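Local coordinates for uncharacterized protein (Arthrobacter sp., PDB 3BL4) that is of unknown function but belongs to a STAS-clan family and forms a dimer whose sheet runs across the interface, at residues Ile21-Trp26 / Pro54-Met59; Thr25-Ala30 / Ala63-Gly68; Ser80-Leu85 / Asn102-Pro107. One frame throughout, in Å; residues are numbered along the deposited sequence.

Contact 1 of 3, residues Ile21-Trp26 / Pro54-Met59; sequences ILRLTW and PMLVDM
M55, present as selenomethionine, carries its CG anti to the backbone N (chi1 180°), which lays the start of its chain alongside L22, CG standing 3.9 Å from L22 CB. The chain then reaches along the strand to the next residue on that face, where SE lies 4.1 Å from L24 CB. V57 likewise sends CG1 anti to its backbone N (chi1 -175°), bringing that methyl to the edge of the W26 ring, near its plane, and 3.9 Å from W26 CB. Beneath these side chains, strands 22-25 and 53-58 run side by side in the same direction as a parallel ladder. Its four short bonds alternate in direction: L22 N to P54 O, L56 N to L22 O, L24 N to L56 O and D58 N to L24 O, the last at 2.7 Å. A longer bond from W26 N to D58 O, 3.2 Å, closes the row as the strands end. The strands belong to a beta-alpha-beta unit. L22, L24, M55 and V57 share the face covered by its helix 34-48, where V44, C48 and A40 are touched, so apolar side chains suit it. R23, T25, L56 and D58 occupy the other. There R23 lays its CG near L56 and pairs its guanidinium with D19, while L56 packs on A117 of the second subunit. Residues M55 to D58 also pair with a strand of that subunit, leaving 53-58 bonded along both edges. Apolar and polar residues alternate along L22-T25, whereas 54-58 stays apolar up to D58; one face is thus greasy, the other mixed, and the backbone polar groups are largely paired within the sheet.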
loop_
_atom_site.group_PDB
_atom_site.type_symbol
_atom_site.label_atom_id
_atom_site.label_comp_id
_atom_site.label_asym_id
_atom_site.label_seq_id
_atom_site.Cartn_x
_atom_site.Cartn_y
_atom_site.Cartn_z
ATOM N N ILE A 21 -4.277 -10.971 -20.958
ATOM C CA ILE A 21 -4.324 -10.673 -19.530
ATOM C C ILE A 21 -3.035 -11.159 -18.871
ATOM O O ILE A 21 -2.621 -12.279 -19.112
ATOM C CB ILE A 21 -5.590 -11.304 -18.916
ATOM C CG1 ILE A 21 -6.804 -10.490 -19.371
ATOM C CG2 ILE A 21 -5.507 -11.336 -17.430
ATOM C CD1 ILE A 21 -8.117 -11.188 -19.202
ATOM N N LEU A 22 -2.387 -10.296 -18.089
ATOM C CA LEU A 22 -1.253 -10.703 -17.247
ATOM C C LEU A 22 -1.745 -11.427 -16.006
ATOM O O LEU A 22 -2.733 -11.018 -15.412
ATOM C CB LEU A 22 -0.431 -9.495 -16.784
ATOM C CG LEU A 22 0.367 -8.671 -17.793
ATOM C CD1 LEU A 22 0.548 -7.238 -17.289
ATOM C CD2 LEU A 22 1.703 -9.307 -18.083
ATOM N N ARG A 23 -1.048 -12.496 -15.618
ATOM C CA ARG A 23 -1.336 -13.195 -14.369
ATOM C C ARG A 23 -0.075 -13.287 -13.534
ATOM O O ARG A 23 0.909 -13.904 -13.951
ATOM C CB ARG A 23 -1.912 -14.586 -14.650
ATOM C CG ARG A 23 -3.251 -14.463 -15.321
ATOM C CD ARG A 23 -3.902 -15.765 -15.704
ATOM N NE ARG A 23 -4.987 -15.473 -16.646
ATOM C CZ ARG A 23 -6.076 -16.212 -16.815
ATOM N NH1 ARG A 23 -6.271 -17.310 -16.100
ATOM N NH2 ARG A 23 -6.993 -15.833 -17.703
ATOM N N LEU A 24 -0.115 -12.646 -12.368
ATOM C CA LEU A 24 0.983 -12.674 -11.401
ATOM C C LEU A 24 0.607 -13.483 -10.155
ATOM O O LEU A 24 -0.397 -13.217 -9.502
ATOM C CB LEU A 24 1.363 -11.244 -10.996
ATOM C CG LEU A 24 2.460 -11.059 -9.936
ATOM C CD1 LEU A 24 3.820 -11.615 -10.379
ATOM C CD2 LEU A 24 2.549 -9.587 -9.536
ATOM N N THR A 25 1.443 -14.459 -9.816
ATOM C CA THR A 25 1.295 -15.178 -8.565
ATOM C C THR A 25 2.089 -14.426 -7.510
ATOM O O THR A 25 3.321 -14.440 -7.516
ATOM C CB THR A 25 1.755 -16.646 -8.695
ATOM O OG1 THR A 25 0.769 -17.366 -9.436
ATOM C CG2 THR A 25 1.897 -17.301 -7.326
ATOM N N TRP A 26 1.360 -13.721 -6.647
ATOM C CA TRP A 26 1.949 -12.920 -5.592
ATOM C C TRP A 26 0.958 -12.841 -4.437
ATOM O O TRP A 26 -0.197 -12.550 -4.665
ATOM C CB TRP A 26 2.311 -11.484 -6.048
ATOM C CG TRP A 26 3.005 -10.768 -4.927
ATOM C CD1 TRP A 26 4.342 -10.806 -4.632
ATOM C CD2 TRP A 26 2.383 -10.020 -3.868
ATOM N NE1 TRP A 26 4.588 -10.102 -3.480
ATOM C CE2 TRP A 26 3.401 -9.614 -2.990
ATOM C CE3 TRP A 26 1.060 -9.651 -3.584
ATOM C CZ2 TRP A 26 3.140 -8.840 -1.846
ATOM C CZ3 TRP A 26 0.806 -8.884 -2.446
ATOM C CH2 TRP A 26 1.837 -8.487 -1.600
ATOM N N PRO A 54 -4.285 -5.644 -18.892
ATOM C CA PRO A 54 -4.887 -5.888 -17.582
ATOM C C PRO A 54 -4.113 -6.964 -16.848
ATOM O O PRO A 54 -3.577 -7.846 -17.493
ATOM C CB PRO A 54 -6.283 -6.404 -17.927
ATOM C CG PRO A 54 -6.543 -5.960 -19.321
ATOM C CD PRO A 54 -5.215 -5.942 -19.994
HETATM N N MSE A 55 -4.060 -6.896 -15.520
HETATM C CA MSE A 55 -3.370 -7.902 -14.717
HETATM C C MSE A 55 -4.261 -8.451 -13.619
HETATM O O MSE A 55 -4.966 -7.703 -12.941
HETATM C CB MSE A 55 -2.140 -7.324 -14.041
HETATM C CG MSE A 55 -1.396 -8.325 -13.200
HETATM SE SE MSE A 55 0.412 -7.754 -12.913
HETATM C CE MSE A 55 0.077 -6.291 -11.935
ATOM N N LEU A 56 -4.209 -9.768 -13.461
ATOM C CA LEU A 56 -4.750 -10.441 -12.294
ATOM C C LEU A 56 -3.569 -10.759 -11.370
ATOM O O LEU A 56 -2.597 -11.379 -11.808
ATOM C CB LEU A 56 -5.472 -11.723 -12.731
ATOM C CG LEU A 56 -6.046 -12.626 -11.634
ATOM C CD1 LEU A 56 -7.403 -12.143 -11.226
ATOM C CD2 LEU A 56 -6.122 -14.065 -12.113
ATOM N N VAL A 57 -3.631 -10.299 -10.117
ATOM C CA VAL A 57 -2.664 -10.717 -9.090
ATOM C C VAL A 57 -3.332 -11.805 -8.269
ATOM O O VAL A 57 -4.252 -11.543 -7.495
ATOM C CB VAL A 57 -2.159 -9.551 -8.200
ATOM C CG1 VAL A 57 -1.069 -10.017 -7.229
ATOM C CG2 VAL A 57 -1.594 -8.419 -9.059
ATOM N N ASP A 58 -2.891 -13.039 -8.492
ATOM C CA ASP A 58 -3.461 -14.193 -7.830
ATOM C C ASP A 58 -2.771 -14.342 -6.476
ATOM O O ASP A 58 -1.630 -14.812 -6.396
ATOM C CB ASP A 58 -3.256 -15.441 -8.702
ATOM C CG ASP A 58 -4.097 -16.627 -8.267
ATOM O OD1 ASP A 58 -4.785 -16.577 -7.217
ATOM O OD2 ASP A 58 -4.056 -17.633 -8.998
HETATM N N MSE A 59 -3.471 -13.914 -5.426
HETATM C CA MSE A 59 -2.983 -14.030 -4.052
HETATM C C MSE A 59 -3.583 -15.253 -3.363
HETATM O O MSE A 59 -3.417 -15.409 -2.173
HETATM C CB MSE A 59 -3.302 -12.762 -3.238
HETATM C CG MSE A 59 -2.837 -11.462 -3.852
HETATM SE SE MSE A 59 -3.393 -9.894 -2.903
HETATM C CE MSE A 59 -5.199 -10.206 -2.740
#

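Contact 2 of 3, residues Thr25-Ala30 / Ala63-Gly68; sequences TWPRGA and ADVSRG
P27, which follows a cis peptide bond, meets V65 first: its CD lies 3.6 Å from V65 CG1, with ring and branched side chain set at a slant. The same ring lies over the centre of the W26 indole, P27 CG 3.9 Å above its plane, so the rigid proline is wedged between tryptophan and valine. V65 spreads its two methyls to serve both neighbours: CG1, anti to its backbone N (chi1 171°), takes the proline ring, while CG2 sits 3.6 Å from P27 O. With an alanine in place of V65, the P27 ring is likely to lose its packing partner and a gap to open between loop and helix. Two residues on, G29 O approaches that second methyl at the same distance, 3.6 Å from V65 CG2. At A30 the loop touches the helix backbone: A30 CB rests 3.1 Å from D64 O, a tight approach, and A30 O receives a CA-H...O contact from G68 CA at 3.3 Å. The absence of a side chain on G68 lets A30 O come this close. D64 O itself accepts the G68 N-H inside the helix. L94 of the second subunit packs on both P27 and V65. With no conventional hydrogen bond between loop and helix, the contact rests on shape: a proline ring, loop carbonyls and the A30 methyl fitted against V65 and the helix backbone.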
loop_
_atom_site.group_PDB
_atom_site.type_symbol
_atom_site.label_atom_id
_atom_site.label_comp_id
_atom_site.label_asym_id
_atom_site.label_seq_id
_atom_site.Cartn_x
_atom_site.Cartn_y
_atom_site.Cartn_z
ATOM N N THR A 25 1.443 -14.459 -9.816
ATOM C CA THR A 25 1.295 -15.178 -8.565
ATOM C C THR A 25 2.089 -14.426 -7.510
ATOM O O THR A 25 3.321 -14.440 -7.516
ATOM C CB THR A 25 1.755 -16.646 -8.695
ATOM O OG1 THR A 25 0.769 -17.366 -9.436
ATOM C CG2 THR A 25 1.897 -17.301 -7.326
ATOM N N TRP A 26 1.360 -13.721 -6.647
ATOM C CA TRP A 26 1.949 -12.920 -5.592
ATOM C C TRP A 26 0.958 -12.841 -4.437
ATOM O O TRP A 26 -0.197 -12.550 -4.665
ATOM C CB TRP A 26 2.311 -11.484 -6.048
ATOM C CG TRP A 26 3.005 -10.768 -4.927
ATOM C CD1 TRP A 26 4.342 -10.806 -4.632
ATOM C CD2 TRP A 26 2.383 -10.020 -3.868
ATOM N NE1 TRP A 26 4.588 -10.102 -3.480
ATOM C CE2 TRP A 26 3.401 -9.614 -2.990
ATOM C CE3 TRP A 26 1.060 -9.651 -3.584
ATOM C CZ2 TRP A 26 3.140 -8.840 -1.846
ATOM C CZ3 TRP A 26 0.806 -8.884 -2.446
ATOM C CH2 TRP A 26 1.837 -8.487 -1.600
ATOM N N PRO A 27 1.407 -13.117 -3.196
ATOM C CA PRO A 27 2.731 -13.605 -2.831
ATOM C C PRO A 27 2.832 -15.082 -3.160
ATOM O O PRO A 27 1.810 -15.735 -3.362
ATOM C CB PRO A 27 2.799 -13.375 -1.313
ATOM C CG PRO A 27 1.571 -12.709 -0.941
ATOM C CD PRO A 27 0.566 -12.965 -2.009
ATOM N N ARG A 28 4.052 -15.592 -3.238
ATOM C CA ARG A 28 4.265 -16.990 -3.578
ATOM C C ARG A 28 3.969 -17.901 -2.374
ATOM O O ARG A 28 3.583 -19.061 -2.555
ATOM C CB ARG A 28 5.696 -17.202 -4.091
ATOM C CG ARG A 28 6.018 -16.442 -5.390
ATOM C CD ARG A 28 5.423 -17.110 -6.631
ATOM N N GLY A 29 4.152 -17.375 -1.162
ATOM C CA GLY A 29 3.847 -18.110 0.070
ATOM C C GLY A 29 3.443 -17.207 1.225
ATOM O O GLY A 29 2.786 -16.182 1.021
ATOM N N ALA A 30 3.835 -17.594 2.439
ATOM C CA ALA A 30 3.510 -16.832 3.639
ATOM C C ALA A 30 4.492 -15.688 3.906
ATOM O O ALA A 30 4.246 -14.869 4.790
ATOM C CB ALA A 30 3.432 -17.748 4.837
ATOM N N ALA A 63 -2.936 -21.818 0.661
ATOM C CA ALA A 63 -3.523 -21.435 1.932
ATOM C C ALA A 63 -2.535 -20.674 2.827
ATOM O O ALA A 63 -2.939 -20.019 3.783
ATOM C CB ALA A 63 -4.049 -22.659 2.648
ATOM N N ASP A 64 -1.252 -20.752 2.505
ATOM C CA ASP A 64 -0.206 -20.085 3.278
ATOM C C ASP A 64 -0.126 -18.574 3.064
ATOM O O ASP A 64 0.497 -17.868 3.865
ATOM C CB ASP A 64 1.150 -20.712 2.969
ATOM C CG ASP A 64 1.198 -22.184 3.317
ATOM O OD1 ASP A 64 0.429 -22.618 4.215
ATOM O OD2 ASP A 64 2.000 -22.904 2.682
ATOM N N VAL A 65 -0.751 -18.072 2.002
ATOM C CA VAL A 65 -0.766 -16.641 1.758
ATOM C C VAL A 65 -1.557 -15.922 2.854
ATOM O O VAL A 65 -1.057 -14.965 3.458
ATOM C CB VAL A 65 -1.310 -16.297 0.360
ATOM C CG1 VAL A 65 -1.524 -14.808 0.232
ATOM C CG2 VAL A 65 -0.338 -16.796 -0.717
ATOM N N SER A 66 -2.773 -16.389 3.139
ATOM C CA SER A 66 -3.605 -15.685 4.109
ATOM C C SER A 66 -3.001 -15.815 5.486
ATOM O O SER A 66 -3.088 -14.900 6.309
ATOM C CB SER A 66 -5.045 -16.200 4.105
ATOM O OG SER A 66 -5.732 -15.761 2.941
ATOM N N ARG A 67 -2.367 -16.955 5.725
ATOM C CA ARG A 67 -1.694 -17.203 6.987
ATOM C C ARG A 67 -0.541 -16.227 7.211
ATOM O O ARG A 67 -0.334 -15.764 8.325
ATOM C CB ARG A 67 -1.263 -18.667 7.062
ATOM C CG ARG A 67 -2.465 -19.609 7.313
ATOM C CD ARG A 67 -2.245 -20.994 6.723
ATOM N NE ARG A 67 -3.477 -21.772 6.629
ATOM C CZ ARG A 67 -3.558 -22.989 6.100
ATOM N NH1 ARG A 67 -2.474 -23.574 5.616
ATOM N NH2 ARG A 67 -4.723 -23.639 6.064
ATOM N N GLY A 68 0.189 -15.896 6.152
ATOM C CA GLY A 68 1.222 -14.856 6.214
ATOM C C GLY A 68 0.608 -13.484 6.429
ATOM O O GLY A 68 1.146 -12.673 7.172
#

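Contact 3 of 3, residues Ser80-Leu85 / Asn102-Pro107; sequences SRIALL and NAVPCP
A surface contact joins S80, R81 and I82, just before and at the beginning of the strand that carries I82-L85, to V104, C106 and P107 in the loop leading from helix 92-102 into strand 108-111. One hydrogen bond spans it: I82 N donates to P107 O at 2.7 Å. R81 CA adds a CA-H...O contact to the same oxygen at 3.3 Å. This bond lies where the loop runs into the parallel pairing of 79-85 with 108-111, the two strands of a beta-alpha-beta crossover through helix 92-102; I82 also bonds K109 through its backbone. I82 holds the apolar side, reaching out with CD1 to 3.9 Å from V104 CG1 and with CG1 to 3.8 Å from C106 SG, so that valine and cysteine supply apolar surface for the long isoleucine branch. C106 SG sits between its own backbone N and carbonyl carbon (chi1 55°), which turns the sulfur toward isoleucine while C106 CB lies 3.1 Å from S80 O. The R81 chain passes the P107 ring obliquely, NH1 3.8 Å from P107 CG, while its guanidinium is held by W120 of helix 114-121, through a hydrogen bond from NH2 to the carbonyl oxygen and a cation-pi contact.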
loop_
_atom_site.group_PDB
_atom_site.type_symbol
_atom_site.label_atom_id
_atom_site.label_comp_id
_atom_site.label_asym_id
_atom_site.label_seq_id
_atom_site.Cartn_x
_atom_site.Cartn_y
_atom_site.Cartn_z
ATOM N N SER A 80 -6.589 5.547 16.971
ATOM C CA SER A 80 -8.036 5.288 16.873
ATOM C C SER A 80 -8.620 5.735 15.529
ATOM O O SER A 80 -9.657 5.224 15.090
ATOM C CB SER A 80 -8.778 5.991 18.012
ATOM O OG SER A 80 -8.522 7.388 17.969
ATOM N N ARG A 81 -7.979 6.718 14.904
ATOM C CA ARG A 81 -8.260 7.103 13.523
ATOM C C ARG A 81 -7.041 7.839 13.012
ATOM O O ARG A 81 -6.270 8.360 13.816
ATOM C CB ARG A 81 -9.524 7.962 13.420
ATOM C CG ARG A 81 -9.567 9.159 14.325
ATOM C CD ARG A 81 -11.007 9.577 14.691
ATOM N NE ARG A 81 -11.727 10.236 13.590
ATOM C CZ ARG A 81 -12.752 9.725 12.908
ATOM N NH1 ARG A 81 -13.216 8.512 13.170
ATOM N NH2 ARG A 81 -13.334 10.445 11.952
ATOM N N ILE A 82 -6.821 7.863 11.701
ATOM C CA ILE A 82 -5.584 8.480 11.177
ATOM C C ILE A 82 -5.870 9.464 10.052
ATOM O O ILE A 82 -6.477 9.098 9.082
ATOM C CB ILE A 82 -4.578 7.437 10.670
ATOM C CG1 ILE A 82 -4.290 6.378 11.746
ATOM C CG2 ILE A 82 -3.297 8.123 10.224
ATOM C CD1 ILE A 82 -3.197 5.387 11.368
ATOM N N ALA A 83 -5.462 10.722 10.217
ATOM C CA ALA A 83 -5.559 11.717 9.160
ATOM C C ALA A 83 -4.162 11.859 8.617
ATOM O O ALA A 83 -3.237 12.126 9.375
ATOM C CB ALA A 83 -6.050 13.060 9.697
ATOM N N LEU A 84 -3.991 11.676 7.316
ATOM C CA LEU A 84 -2.689 11.831 6.723
ATOM C C LEU A 84 -2.713 13.124 5.939
ATOM O O LEU A 84 -3.516 13.280 5.030
ATOM C CB LEU A 84 -2.341 10.620 5.855
ATOM C CG LEU A 84 -2.393 9.311 6.660
ATOM C CD1 LEU A 84 -3.755 8.651 6.524
ATOM C CD2 LEU A 84 -1.295 8.341 6.293
ATOM N N LEU A 85 -1.841 14.056 6.318
ATOM C CA LEU A 85 -1.878 15.407 5.789
ATOM C C LEU A 85 -0.751 15.630 4.810
ATOM O O LEU A 85 0.419 15.534 5.182
ATOM C CB LEU A 85 -1.755 16.389 6.940
ATOM C CG LEU A 85 -1.597 17.890 6.648
ATOM C CD1 LEU A 85 -2.861 18.407 5.981
ATOM C CD2 LEU A 85 -1.272 18.638 7.943
ATOM N N ASN A 102 1.447 -0.478 7.207
ATOM C CA ASN A 102 0.993 -0.609 8.585
ATOM C C ASN A 102 -0.387 -1.229 8.820
ATOM O O ASN A 102 -0.711 -1.617 9.939
ATOM C CB ASN A 102 1.145 0.750 9.272
ATOM C CG ASN A 102 2.604 1.063 9.583
ATOM O OD1 ASN A 102 3.265 0.297 10.290
ATOM N ND2 ASN A 102 3.122 2.152 9.025
ATOM N N ALA A 103 -1.193 -1.336 7.782
ATOM C CA ALA A 103 -2.405 -2.141 7.824
ATOM C C ALA A 103 -3.233 -1.922 9.091
ATOM O O ALA A 103 -3.422 -2.837 9.881
ATOM C CB ALA A 103 -2.040 -3.628 7.664
ATOM N N VAL A 104 -3.735 -0.710 9.266
ATOM C CA VAL A 104 -4.500 -0.332 10.458
ATOM C C VAL A 104 -5.980 -0.657 10.237
ATOM O O VAL A 104 -6.435 -0.659 9.101
ATOM C CB VAL A 104 -4.346 1.180 10.771
ATOM C CG1 VAL A 104 -2.872 1.536 10.974
ATOM C CG2 VAL A 104 -4.946 2.033 9.648
ATOM N N PRO A 105 -6.727 -0.950 11.312
ATOM C CA PRO A 105 -8.166 -1.217 11.214
ATOM C C PRO A 105 -9.053 0.023 11.352
ATOM O O PRO A 105 -10.255 -0.034 11.105
ATOM C CB PRO A 105 -8.398 -2.151 12.393
ATOM C CG PRO A 105 -7.453 -1.670 13.411
ATOM C CD PRO A 105 -6.255 -1.108 12.700
ATOM N N CYS A 106 -8.468 1.135 11.755
ATOM C CA CYS A 106 -9.228 2.318 12.087
ATOM C C CYS A 106 -9.486 3.131 10.853
ATOM O O CYS A 106 -8.875 2.893 9.808
ATOM C CB CYS A 106 -8.464 3.169 13.091
ATOM S SG CYS A 106 -6.812 3.627 12.564
ATOM N N PRO A 107 -10.399 4.095 10.961
ATOM C CA PRO A 107 -10.616 5.048 9.900
ATOM C C PRO A 107 -9.364 5.826 9.533
ATOM O O PRO A 107 -8.586 6.231 10.406
ATOM C CB PRO A 107 -11.676 6.000 10.506
ATOM C CG PRO A 107 -12.384 5.183 11.455
ATOM C CD PRO A 107 -11.338 4.332 12.077
#

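Contacts 1 and 2 share T25 and W26, and their centres are 14 Å apart. They adjoin directly, for M59 CB at the end of contact 1 lies 4.1 Å from P27 CD of contact 2. Contact 3 stands apart, its centre about 28 Å from that of contact 1 and 25 Å from that of contact 2, with nearest atoms about 11 and 10 Å away. The second subunit bridges this separation: S80 and I82 of one chain pack on P54 and M55 of the other, consistent with strands 53-58 and 79-85 pairing between subunits. No ligand or active site is identified in this structure to which the three could be referred.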